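Local atomic coordinates of ferredoxin-NADP reductase (Neisseria gonorrhoeae, PDB entry 5UFA), a protein that probably transfers electrons between NADP(H) and ferredoxin or flavodoxin through a bound FAD, as in other ferredoxin-NADP reductases. Residues 121-126 / 149-154; 155-160 / 189-194; 228-233 / 260-265. All coordinates share one frame; numbering follows the deposited sequence.

Interaction 1. Residues 121-126 / 149-154; sequences KDLVML and DTVNLI
In the parallel, Rossmann-like sheet of the NADP-binding domain, in which strand 122-128 lies between strands 150-157 and 227-233, Asp122 to Leu126 of one strand pair in register with Thr150 to Ile154 of the next, the two short segments running 13° apart. Backbone bonds pass back and forth between them, among them Met125 N to Asn152 O, at 2.8 Å. At the entrance to the strands Lys121 O accepts two weak bonds, from the N atoms of Asp149 and Thr150.

The face carrying Asp122, Val124, Thr150 and Asn152 holds a polar chain, buried at Asp122, Thr150 and Asn152 and reaching the exposed Lys121 at its end. Thr150 OG1 gives its proton to Asp122 OD1 (2.8 Å), arriving on the anti side of the carboxylate and tilted out of its plane, while Lys121 NZ forms a salt bridge with Asp122 OD2 from the syn side, 2.7 Å away. The same Thr150 OG1 accepts from Asn152 ND2 at 3.1 Å. With CG of Asn152 anti to its carbonyl carbon (chi1 -51°), the amide leans back across the strands, and both Leu123 O and Thr150 OG1 lie close to its plane. Arg186 of the neighbouring strand binds Asn152 OD1, so both ends of the amide are held and its rotation is probably fixed.

Farther along this face Ile154 CD1 meets Val124 CG1, and Leu126 CD2 lies alongside Ile154 CB, under helix 213-218. On the other face the Met125 chain turns at chi3 (-62°), bringing CE back to Val151 CG1 at 3.8 Å, and Leu139 adjoins Val151 and Leu153. Leu123 O is gripped twice by Asn152: its backbone N approaches nearly along the C=O axis, whereas ND2, 3.0 Å from that oxygen, comes from above the carbonyl plane.

Interaction 2. Residues 155-160 / 189-194; sequences HSVSFP and PVTTRA. With NAP (NADP nicotinamide-adenine-dinucleotide phosphate), chain E.
Ser156 turns OG away from its backbone N (chi1 -179°), and Thr192 sets OG1 between its backbone N and carbonyl carbon (chi1 50°), so that the two hydroxyls converge on the 3'-hydroxyl of the NADP adenosine ribose. Ser156 OG and NADP O3B are hydrogen-bonded at 2.7 Å, and O3B in turn donates to Thr192 OG1. That threonine passes its own proton to O1X of the 2'-phosphate, 2.5 Å from OG1. Ser158 OG is 2.6 Å from the same O1X, although its single proton has another acceptor within reach and the bond is not settled. Phosphate oxygen O1X also lies over one face of the Arg193 guanidinium, offset toward the rim; the nicotinamide end of the ligand is modelled too close to this arginine to support firm conclusions.

Two parallel strands carry these groups at their C-terminal ends. Val157 N bonds to Val190 O at 2.8 Å, and Thr192 N to Val157 O. Beyond the strands, Arg193 N reaches a lone pair of Ser158 O (2.9 Å), which keeps the two loops together. Outside the phosphate site, Arg193 CB rests over a face of the Phe159 ring in a CH-pi contact, 4.0 Å from its centroid, and Ala194 CB touches Phe159 CD2.

Arg204 and Asn234 add further hydrogen bonds to the cofactor. The hydroxyls of Ser156, Ser158 and Thr192, turned to the ribose and its 2'-phosphate, and the guanidinium of Arg193 beside them line a pocket for the 2'-phosphate, consistent with a preference for NADP(H) over NAD(H).

Interaction 3. Residues 228-233 / 260-265; sequences RFMICG and QIMMEN
Met262 O accepts a hydrogen bond from Ile231 N at 2.8 Å and also receives a CA-H...O contact from Met230 CA, 3.3 Å away, so one carbonyl of strand 261-265 meets both an N-H and a weaker CA-H of neighbouring residues. Parallel pairing continues on both sides of it, from Phe229 N to Gln260 O (2.8 Å) as far as Glu264 N to Ile231 O.

Beneath one face the Met230 and Met262 side chains run alongside each other in a common direction. Bends at chi2 (-77°) and chi3 fold the Met230 chain back until SD and CE both border Met262 CE, with Leu112 and Phe117 nearby. On the opposite face Ile231 CD1 meets Ile261 CG2 at 3.8 Å, and helix 235-247 packs there through Thr241 and Leu245. Near the start of the strands Gln260 CG sits over a face of the Arg228 guanidinium, whose NH2 forms a salt bridge with Asp119.

Glu264, at the far end, approaches the FAD. Strand 227-233, helix 235-247 and strand 261-265 make up a beta-alpha-beta unit, which completes this edge of the Rossmann-like NADP domain.

Overall arrangement
All three contacts belong to one parallel sheet. Interaction 1 occupies its middle: strand 150-157 continues into interaction 2, and Ile154 CG2 of interaction 1 packs 3.7 Å from Val190 CG2 of interaction 2, while strand 122-128 adjoins strand 227-233 of interaction 3. There Leu126 N and Met230 O, 2.8 Å apart, probably form a hydrogen bond, and Leu126 CD1 packs on Phe229 CD1. The centres of interactions 1 and 3 are about 11 Å apart; those of interactions 2 and 3 are about 19 Å apart and their nearest atoms about 7 Å, without touching. Interaction 2 binds NADP directly, the Leu126 side chain is about 9 Å from it, and the Glu264 side chain comes within about 4 Å of FAD.

Interaction 1. Residues 121-126 / 149-154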
loop_
_atom_site.group_PDB
_atom_site.type_symbol
_atom_site.label_atom_id
_atom_site.label_comp_id
_atom_site.label_asym_id
_atom_site.label_seq_id
_atom_site.Cartn_x
_atom_site.Cartn_y
_atom_site.Cartn_z
ATOM N N LYS A 121 -10.739 13.149 11.916
ATOM C CA LYS A 121 -10.101 14.353 11.414
ATOM C C LYS A 121 -8.866 14.030 10.578
ATOM O O LYS A 121 -8.652 14.636 9.523
ATOM C CB LYS A 121 -9.744 15.263 12.598
ATOM C CG LYS A 121 -9.552 16.734 12.258
ATOM C CD LYS A 121 -9.210 17.575 13.494
ATOM C CE LYS A 121 -7.703 17.857 13.612
ATOM N NZ LYS A 121 -6.931 16.909 14.501
ATOM N N ASP A 122 -8.093 13.028 10.986
ATOM C CA ASP A 122 -6.772 12.789 10.431
ATOM C C ASP A 122 -6.639 11.322 10.051
ATOM O O ASP A 122 -6.807 10.443 10.902
ATOM C CB ASP A 122 -5.702 13.187 11.445
ATOM C CG ASP A 122 -5.932 14.554 11.999
ATOM O OD1 ASP A 122 -5.844 15.499 11.203
ATOM O OD2 ASP A 122 -6.208 14.696 13.211
ATOM N N LEU A 123 -6.363 11.055 8.777
ATOM C CA LEU A 123 -6.121 9.700 8.306
ATOM C C LEU A 123 -4.618 9.437 8.311
ATOM O O LEU A 123 -3.843 10.210 7.727
ATOM C CB LEU A 123 -6.704 9.492 6.902
ATOM C CG LEU A 123 -6.595 8.087 6.271
ATOM C CD1 LEU A 123 -7.481 7.126 7.016
ATOM C CD2 LEU A 123 -6.951 8.069 4.773
ATOM N N VAL A 124 -4.206 8.354 8.969
ATOM C CA VAL A 124 -2.798 7.958 9.031
ATOM C C VAL A 124 -2.674 6.558 8.443
ATOM O O VAL A 124 -3.239 5.600 8.986
ATOM C CB VAL A 124 -2.248 7.988 10.469
ATOM C CG1 VAL A 124 -0.759 7.525 10.508
ATOM C CG2 VAL A 124 -2.424 9.361 11.078
ATOM N N MET A 125 -1.953 6.441 7.336
ATOM C CA MET A 125 -1.678 5.153 6.705
ATOM C C MET A 125 -0.252 4.706 7.059
ATOM O O MET A 125 0.709 5.437 6.810
ATOM C CB MET A 125 -1.871 5.253 5.192
ATOM C CG MET A 125 -3.288 5.659 4.777
ATOM S SD MET A 125 -3.459 6.232 3.064
ATOM C CE MET A 125 -2.425 7.679 3.029
ATOM N N LEU A 126 -0.124 3.519 7.652
ATOM C CA LEU A 126 1.156 2.959 8.091
ATOM C C LEU A 126 1.475 1.699 7.285
ATOM O O LEU A 126 0.699 0.734 7.292
ATOM C CB LEU A 126 1.110 2.636 9.585
ATOM C CG LEU A 126 0.654 3.761 10.526
ATOM C CD1 LEU A 126 0.261 3.223 11.881
ATOM C CD2 LEU A 126 1.781 4.793 10.684
ATOM N N ASP A 149 -9.229 15.995 7.403
ATOM C CA ASP A 149 -8.560 17.279 7.507
ATOM C C ASP A 149 -7.097 17.146 7.100
ATOM O O ASP A 149 -6.545 18.025 6.431
ATOM C CB ASP A 149 -8.723 17.805 8.935
ATOM C CG ASP A 149 -9.071 19.258 8.976
ATOM O OD1 ASP A 149 -8.189 20.069 8.632
ATOM O OD2 ASP A 149 -10.227 19.588 9.336
ATOM N N THR A 150 -6.461 16.037 7.464
ATOM C CA THR A 150 -5.132 15.722 6.976
ATOM C C THR A 150 -5.111 14.255 6.585
ATOM O O THR A 150 -5.831 13.428 7.151
ATOM C CB THR A 150 -4.013 15.980 8.009
ATOM O OG1 THR A 150 -4.099 15.017 9.066
ATOM C CG2 THR A 150 -4.107 17.380 8.587
ATOM N N VAL A 151 -4.262 13.946 5.616
ATOM C CA VAL A 151 -4.028 12.587 5.153
ATOM C C VAL A 151 -2.525 12.355 5.238
ATOM O O VAL A 151 -1.744 13.136 4.684
ATOM C CB VAL A 151 -4.591 12.384 3.730
ATOM C CG1 VAL A 151 -4.154 11.075 3.096
ATOM C CG2 VAL A 151 -6.139 12.451 3.796
ATOM N N ASN A 152 -2.117 11.308 5.957
ATOM C CA ASN A 152 -0.717 11.085 6.304
ATOM C C ASN A 152 -0.278 9.693 5.877
ATOM O O ASN A 152 -1.026 8.720 6.027
ATOM C CB ASN A 152 -0.488 11.251 7.817
ATOM C CG ASN A 152 -1.045 12.559 8.348
ATOM O OD1 ASN A 152 -0.342 13.568 8.429
ATOM N ND2 ASN A 152 -2.318 12.553 8.691
ATOM N N LEU A 153 0.925 9.597 5.323
ATOM C CA LEU A 153 1.439 8.318 4.862
ATOM C C LEU A 153 2.833 8.141 5.431
ATOM O O LEU A 153 3.741 8.923 5.112
ATOM C CB LEU A 153 1.430 8.218 3.331
ATOM C CG LEU A 153 2.042 6.971 2.653
ATOM C CD1 LEU A 153 1.415 5.677 3.144
ATOM C CD2 LEU A 153 1.862 7.046 1.146
ATOM N N ILE A 154 2.982 7.131 6.295
ATOM C CA ILE A 154 4.259 6.737 6.883
ATOM C C ILE A 154 4.675 5.394 6.288
ATOM O O ILE A 154 3.960 4.388 6.417
ATOM C CB ILE A 154 4.186 6.686 8.418
ATOM C CG1 ILE A 154 4.083 8.107 8.994
ATOM C CG2 ILE A 154 5.394 5.967 8.993
ATOM C CD1 ILE A 154 2.726 8.533 9.390
#

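Interaction 2. Residues 155-160 / 189-194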
loop_
_atom_site.group_PDB
_atom_site.type_symbol
_atom_site.label_atom_id
_atom_site.label_comp_id
_atom_site.label_asym_id
_atom_site.label_seq_id
_atom_site.Cartn_x
_atom_site.Cartn_y
_atom_site.Cartn_z
ATOM N N HIS A 155 5.838 5.389 5.636
ATOM C CA HIS A 155 6.341 4.262 4.855
ATOM C C HIS A 155 7.665 3.788 5.441
ATOM O O HIS A 155 8.635 4.552 5.468
ATOM C CB HIS A 155 6.546 4.682 3.400
ATOM C CG HIS A 155 6.904 3.548 2.489
ATOM N ND1 HIS A 155 7.675 3.716 1.360
ATOM C CD2 HIS A 155 6.576 2.233 2.535
ATOM C CE1 HIS A 155 7.807 2.551 0.751
ATOM N NE2 HIS A 155 7.150 1.635 1.445
ATOM N N SER A 156 7.721 2.531 5.881
ATOM C CA SER A 156 8.923 1.988 6.514
ATOM C C SER A 156 9.619 1.027 5.558
ATOM O O SER A 156 9.010 0.050 5.098
ATOM C CB SER A 156 8.598 1.270 7.823
ATOM O OG SER A 156 9.790 0.777 8.425
ATOM N N VAL A 157 10.890 1.308 5.267
ATOM C CA VAL A 157 11.765 0.421 4.508
ATOM C C VAL A 157 13.119 0.395 5.207
ATOM O O VAL A 157 13.413 1.224 6.069
ATOM C CB VAL A 157 11.933 0.877 3.043
ATOM C CG1 VAL A 157 10.605 0.882 2.318
ATOM C CG2 VAL A 157 12.569 2.248 3.020
ATOM N N SER A 158 13.970 -0.548 4.804
ATOM C CA SER A 158 15.258 -0.659 5.483
ATOM C C SER A 158 16.242 0.415 5.034
ATOM O O SER A 158 16.993 0.946 5.862
ATOM C CB SER A 158 15.853 -2.049 5.268
ATOM O OG SER A 158 15.111 -2.999 6.016
ATOM N N PHE A 159 16.279 0.734 3.744
ATOM C CA PHE A 159 17.273 1.668 3.230
ATOM C C PHE A 159 16.618 2.667 2.294
ATOM O O PHE A 159 15.648 2.328 1.604
ATOM C CB PHE A 159 18.402 0.932 2.489
ATOM C CG PHE A 159 19.222 0.036 3.378
ATOM C CD1 PHE A 159 18.867 -1.290 3.566
ATOM C CD2 PHE A 159 20.344 0.526 4.041
ATOM C CE1 PHE A 159 19.625 -2.115 4.387
ATOM C CE2 PHE A 159 21.113 -0.305 4.865
ATOM C CZ PHE A 159 20.749 -1.625 5.039
ATOM N N PRO A 160 17.133 3.906 2.244
ATOM C CA PRO A 160 16.458 4.968 1.460
ATOM C C PRO A 160 16.330 4.678 -0.033
ATOM O O PRO A 160 15.448 5.252 -0.687
ATOM C CB PRO A 160 17.334 6.202 1.718
ATOM C CG PRO A 160 18.650 5.672 2.194
ATOM C CD PRO A 160 18.340 4.402 2.928
ATOM N N PRO A 189 8.943 9.313 5.442
ATOM C CA PRO A 189 9.706 8.077 5.251
ATOM C C PRO A 189 10.389 7.632 6.532
ATOM O O PRO A 189 10.911 8.443 7.305
ATOM C CB PRO A 189 10.731 8.457 4.177
ATOM C CG PRO A 189 10.922 9.925 4.357
ATOM C CD PRO A 189 9.564 10.458 4.758
ATOM N N VAL A 190 10.378 6.322 6.741
ATOM C CA VAL A 190 11.071 5.657 7.832
ATOM C C VAL A 190 12.042 4.679 7.202
ATOM O O VAL A 190 11.626 3.794 6.440
ATOM C CB VAL A 190 10.101 4.917 8.763
ATOM C CG1 VAL A 190 10.861 4.169 9.856
ATOM C CG2 VAL A 190 9.054 5.868 9.344
ATOM N N THR A 191 13.333 4.852 7.486
ATOM C CA THR A 191 14.369 3.910 7.069
ATOM C C THR A 191 14.967 3.283 8.323
ATOM O O THR A 191 15.520 3.989 9.171
ATOM C CB THR A 191 15.446 4.571 6.200
ATOM O OG1 THR A 191 15.991 5.718 6.857
ATOM C CG2 THR A 191 14.871 4.977 4.853
ATOM N N THR A 192 14.844 1.963 8.440
ATOM C CA THR A 192 15.129 1.275 9.696
ATOM C C THR A 192 16.582 0.858 9.868
ATOM O O THR A 192 16.996 0.597 11.006
ATOM C CB THR A 192 14.246 0.039 9.822
ATOM O OG1 THR A 192 14.345 -0.734 8.616
ATOM C CG2 THR A 192 12.799 0.484 10.003
ATOM N N ARG A 193 17.355 0.760 8.774
ATOM C CA ARG A 193 18.742 0.311 8.828
ATOM C C ARG A 193 19.750 1.308 8.287
ATOM O O ARG A 193 20.930 0.957 8.171
ATOM C CB ARG A 193 18.889 -1.009 8.079
ATOM C CG ARG A 193 18.012 -2.037 8.666
ATOM C CD ARG A 193 18.222 -3.401 8.100
ATOM N NE ARG A 193 17.596 -4.340 9.002
ATOM C CZ ARG A 193 17.286 -5.582 8.695
ATOM N NH1 ARG A 193 17.415 -6.009 7.453
ATOM N NH2 ARG A 193 16.740 -6.357 9.611
ATOM N N ALA A 194 19.328 2.515 7.923
ATOM C CA ALA A 194 20.260 3.577 7.564
ATOM C C ALA A 194 19.547 4.912 7.729
ATOM O O ALA A 194 18.314 4.988 7.694
ATOM C CB ALA A 194 20.796 3.419 6.138
HETATM P PA NAP E . 10.386 -6.293 5.146
HETATM O O1A NAP E . 9.022 -6.503 5.660
HETATM O O2A NAP E . 11.353 -7.379 5.673
HETATM O O5B NAP E . 10.953 -4.829 5.577
HETATM C C5B NAP E . 10.244 -3.622 5.249
HETATM C C4B NAP E . 10.149 -2.810 6.515
HETATM O O4B NAP E . 9.341 -3.497 7.504
HETATM C C3B NAP E . 11.480 -2.512 7.208
HETATM O O3B NAP E . 11.442 -1.164 7.665
HETATM C C2B NAP E . 11.443 -3.452 8.413
HETATM O O2B NAP E . 12.271 -3.088 9.537
HETATM C C1B NAP E . 9.969 -3.359 8.761
HETATM N N9A NAP E . 9.522 -4.407 9.669
HETATM C C8A NAP E . 9.793 -5.747 9.586
HETATM N N7A NAP E . 9.284 -6.460 10.561
HETATM C C5A NAP E . 8.639 -5.520 11.351
HETATM C C6A NAP E . 7.949 -5.624 12.574
HETATM N N6A NAP E . 7.778 -6.769 13.236
HETATM N N1A NAP E . 7.472 -4.486 13.124
HETATM C C2A NAP E . 7.682 -3.328 12.490
HETATM N N3A NAP E . 8.318 -3.108 11.334
HETATM C C4A NAP E . 8.776 -4.251 10.813
HETATM O O3 NAP E . 10.323 -6.349 3.560
HETATM P PN NAP E . 11.451 -6.126 2.454
HETATM O O1N NAP E . 10.855 -5.549 1.228
HETATM O O2N NAP E . 12.582 -5.417 3.091
HETATM O O5D NAP E . 11.803 -7.646 2.138
HETATM C C5D NAP E . 12.548 -8.029 0.961
HETATM C C4D NAP E . 13.052 -9.445 1.122
HETATM O O4D NAP E . 14.101 -9.491 2.119
HETATM C C3D NAP E . 12.013 -10.471 1.575
HETATM O O3D NAP E . 12.343 -11.747 1.049
HETATM C C2D NAP E . 12.215 -10.497 3.086
HETATM O O2D NAP E . 11.697 -11.672 3.701
HETATM C C1D NAP E . 13.736 -10.376 3.150
HETATM N N1N NAP E . 14.233 -9.802 4.474
HETATM C C2N NAP E . 14.364 -8.464 4.491
HETATM C C3N NAP E . 14.762 -7.824 5.648
HETATM C C7N NAP E . 14.809 -6.329 5.703
HETATM O O7N NAP E . 15.215 -5.778 6.715
HETATM N N7N NAP E . 14.420 -5.655 4.629
HETATM C C4N NAP E . 15.042 -8.591 6.772
HETATM C C5N NAP E . 14.900 -9.967 6.723
HETATM C C6N NAP E . 14.491 -10.561 5.557
HETATM P P2B NAP E . 13.760 -3.726 9.678
HETATM O O1X NAP E . 14.581 -3.230 8.529
HETATM O O2X NAP E . 14.225 -3.280 11.070
HETATM O O3X NAP E . 13.644 -5.256 9.645
#

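Interaction 3. Residues 228-233 / 260-265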
loop_
_atom_site.group_PDB
_atom_site.type_symbol
_atom_site.label_atom_id
_atom_site.label_comp_id
_atom_site.label_asym_id
_atom_site.label_seq_id
_atom_site.Cartn_x
_atom_site.Cartn_y
_atom_site.Cartn_z
ATOM N N ARG A 228 -7.692 8.172 12.490
ATOM C CA ARG A 228 -8.109 6.919 11.873
ATOM C C ARG A 228 -6.903 6.289 11.193
ATOM O O ARG A 228 -6.243 6.940 10.374
ATOM C CB ARG A 228 -9.231 7.167 10.872
ATOM C CG ARG A 228 -10.453 7.800 11.511
ATOM C CD ARG A 228 -11.128 6.901 12.559
ATOM N NE ARG A 228 -12.269 7.583 13.182
ATOM C CZ ARG A 228 -12.188 8.334 14.277
ATOM N NH1 ARG A 228 -11.029 8.487 14.904
ATOM N NH2 ARG A 228 -13.272 8.933 14.753
ATOM N N PHE A 229 -6.635 5.022 11.525
ATOM C CA PHE A 229 -5.434 4.304 11.109
ATOM C C PHE A 229 -5.717 3.220 10.077
ATOM O O PHE A 229 -6.632 2.412 10.249
ATOM C CB PHE A 229 -4.752 3.636 12.304
ATOM C CG PHE A 229 -3.982 4.570 13.150
ATOM C CD1 PHE A 229 -2.696 4.940 12.780
ATOM C CD2 PHE A 229 -4.515 5.069 14.325
ATOM C CE1 PHE A 229 -1.955 5.824 13.565
ATOM C CE2 PHE A 229 -3.776 5.940 15.124
ATOM C CZ PHE A 229 -2.492 6.312 14.746
ATOM N N MET A 230 -4.865 3.163 9.052
ATOM C CA MET A 230 -4.788 2.054 8.110
ATOM C C MET A 230 -3.416 1.416 8.269
ATOM O O MET A 230 -2.410 2.129 8.368
ATOM C CB MET A 230 -4.910 2.509 6.653
ATOM C CG MET A 230 -5.901 3.610 6.349
ATOM S SD MET A 230 -7.583 3.028 6.321
ATOM C CE MET A 230 -7.587 1.985 4.870
ATOM N N ILE A 231 -3.357 0.084 8.254
ATOM C CA ILE A 231 -2.093 -0.637 8.390
ATOM C C ILE A 231 -1.974 -1.666 7.282
ATOM O O ILE A 231 -2.834 -2.542 7.149
ATOM C CB ILE A 231 -1.954 -1.345 9.748
ATOM C CG1 ILE A 231 -2.487 -0.470 10.899
ATOM C CG2 ILE A 231 -0.481 -1.713 9.968
ATOM C CD1 ILE A 231 -2.481 -1.169 12.255
ATOM N N CYS A 232 -0.877 -1.607 6.527
ATOM C CA CYS A 232 -0.636 -2.631 5.516
ATOM C C CYS A 232 0.853 -2.899 5.379
ATOM O O CYS A 232 1.643 -2.008 5.058
ATOM C CB CYS A 232 -1.226 -2.226 4.177
ATOM S SG CYS A 232 -0.914 -3.467 2.885
ATOM N N GLY A 233 1.236 -4.146 5.558
ATOM C CA GLY A 233 2.630 -4.468 5.338
ATOM C C GLY A 233 2.962 -5.827 5.890
ATOM O O GLY A 233 2.114 -6.728 5.917
ATOM N N GLN A 260 -11.190 2.507 14.912
ATOM C CA GLN A 260 -10.219 3.448 14.373
ATOM C C GLN A 260 -9.077 2.756 13.644
ATOM O O GLN A 260 -8.096 3.419 13.298
ATOM C CB GLN A 260 -9.642 4.343 15.477
ATOM C CG GLN A 260 -10.660 5.106 16.330
ATOM C CD GLN A 260 -11.255 4.262 17.461
ATOM O OE1 GLN A 260 -10.555 3.509 18.125
ATOM N NE2 GLN A 260 -12.550 4.360 17.644
ATOM N N ILE A 261 -9.155 1.443 13.431
ATOM C CA ILE A 261 -8.066 0.664 12.852
ATOM C C ILE A 261 -8.625 -0.227 11.745
ATOM O O ILE A 261 -9.632 -0.921 11.940
ATOM C CB ILE A 261 -7.335 -0.193 13.916
ATOM C CG1 ILE A 261 -6.904 0.644 15.115
ATOM C CG2 ILE A 261 -6.086 -0.860 13.346
ATOM C CD1 ILE A 261 -6.342 -0.205 16.265
ATOM N N MET A 262 -7.974 -0.199 10.587
ATOM C CA MET A 262 -8.159 -1.180 9.523
ATOM C C MET A 262 -6.792 -1.715 9.117
ATOM O O MET A 262 -5.793 -0.981 9.098
ATOM C CB MET A 262 -8.858 -0.579 8.268
ATOM C CG MET A 262 -10.352 -0.354 8.405
ATOM S SD MET A 262 -11.110 0.203 6.856
ATOM C CE MET A 262 -10.632 1.855 6.933
ATOM N N MET A 263 -6.744 -2.990 8.748
ATOM C CA MET A 263 -5.450 -3.599 8.489
ATOM C C MET A 263 -5.557 -4.688 7.430
ATOM O O MET A 263 -6.614 -5.292 7.227
ATOM C CB MET A 263 -4.856 -4.147 9.784
ATOM C CG MET A 263 -5.874 -4.804 10.683
ATOM S SD MET A 263 -5.190 -5.121 12.316
ATOM C CE MET A 263 -6.144 -6.582 12.788
ATOM N N GLU A 264 -4.438 -4.920 6.748
ATOM C CA GLU A 264 -4.341 -5.957 5.731
ATOM C C GLU A 264 -2.885 -6.392 5.641
ATOM O O GLU A 264 -1.986 -5.545 5.559
ATOM C CB GLU A 264 -4.829 -5.443 4.375
ATOM C CG GLU A 264 -4.817 -6.484 3.268
ATOM C CD GLU A 264 -5.226 -5.890 1.927
ATOM O OE1 GLU A 264 -4.333 -5.418 1.190
ATOM O OE2 GLU A 264 -6.440 -5.869 1.622
ATOM N N ASN A 265 -2.653 -7.701 5.664
ATOM C CA ASN A 265 -1.294 -8.192 5.522
ATOM C C ASN A 265 -0.802 -7.906 4.120
ATOM O O ASN A 265 -1.508 -8.178 3.148
ATOM C CB ASN A 265 -1.210 -9.686 5.802
ATOM C CG ASN A 265 -1.319 -10.006 7.271
ATOM O OD1 ASN A 265 -1.306 -9.120 8.124
ATOM N ND2 ASN A 265 -1.421 -11.285 7.575
#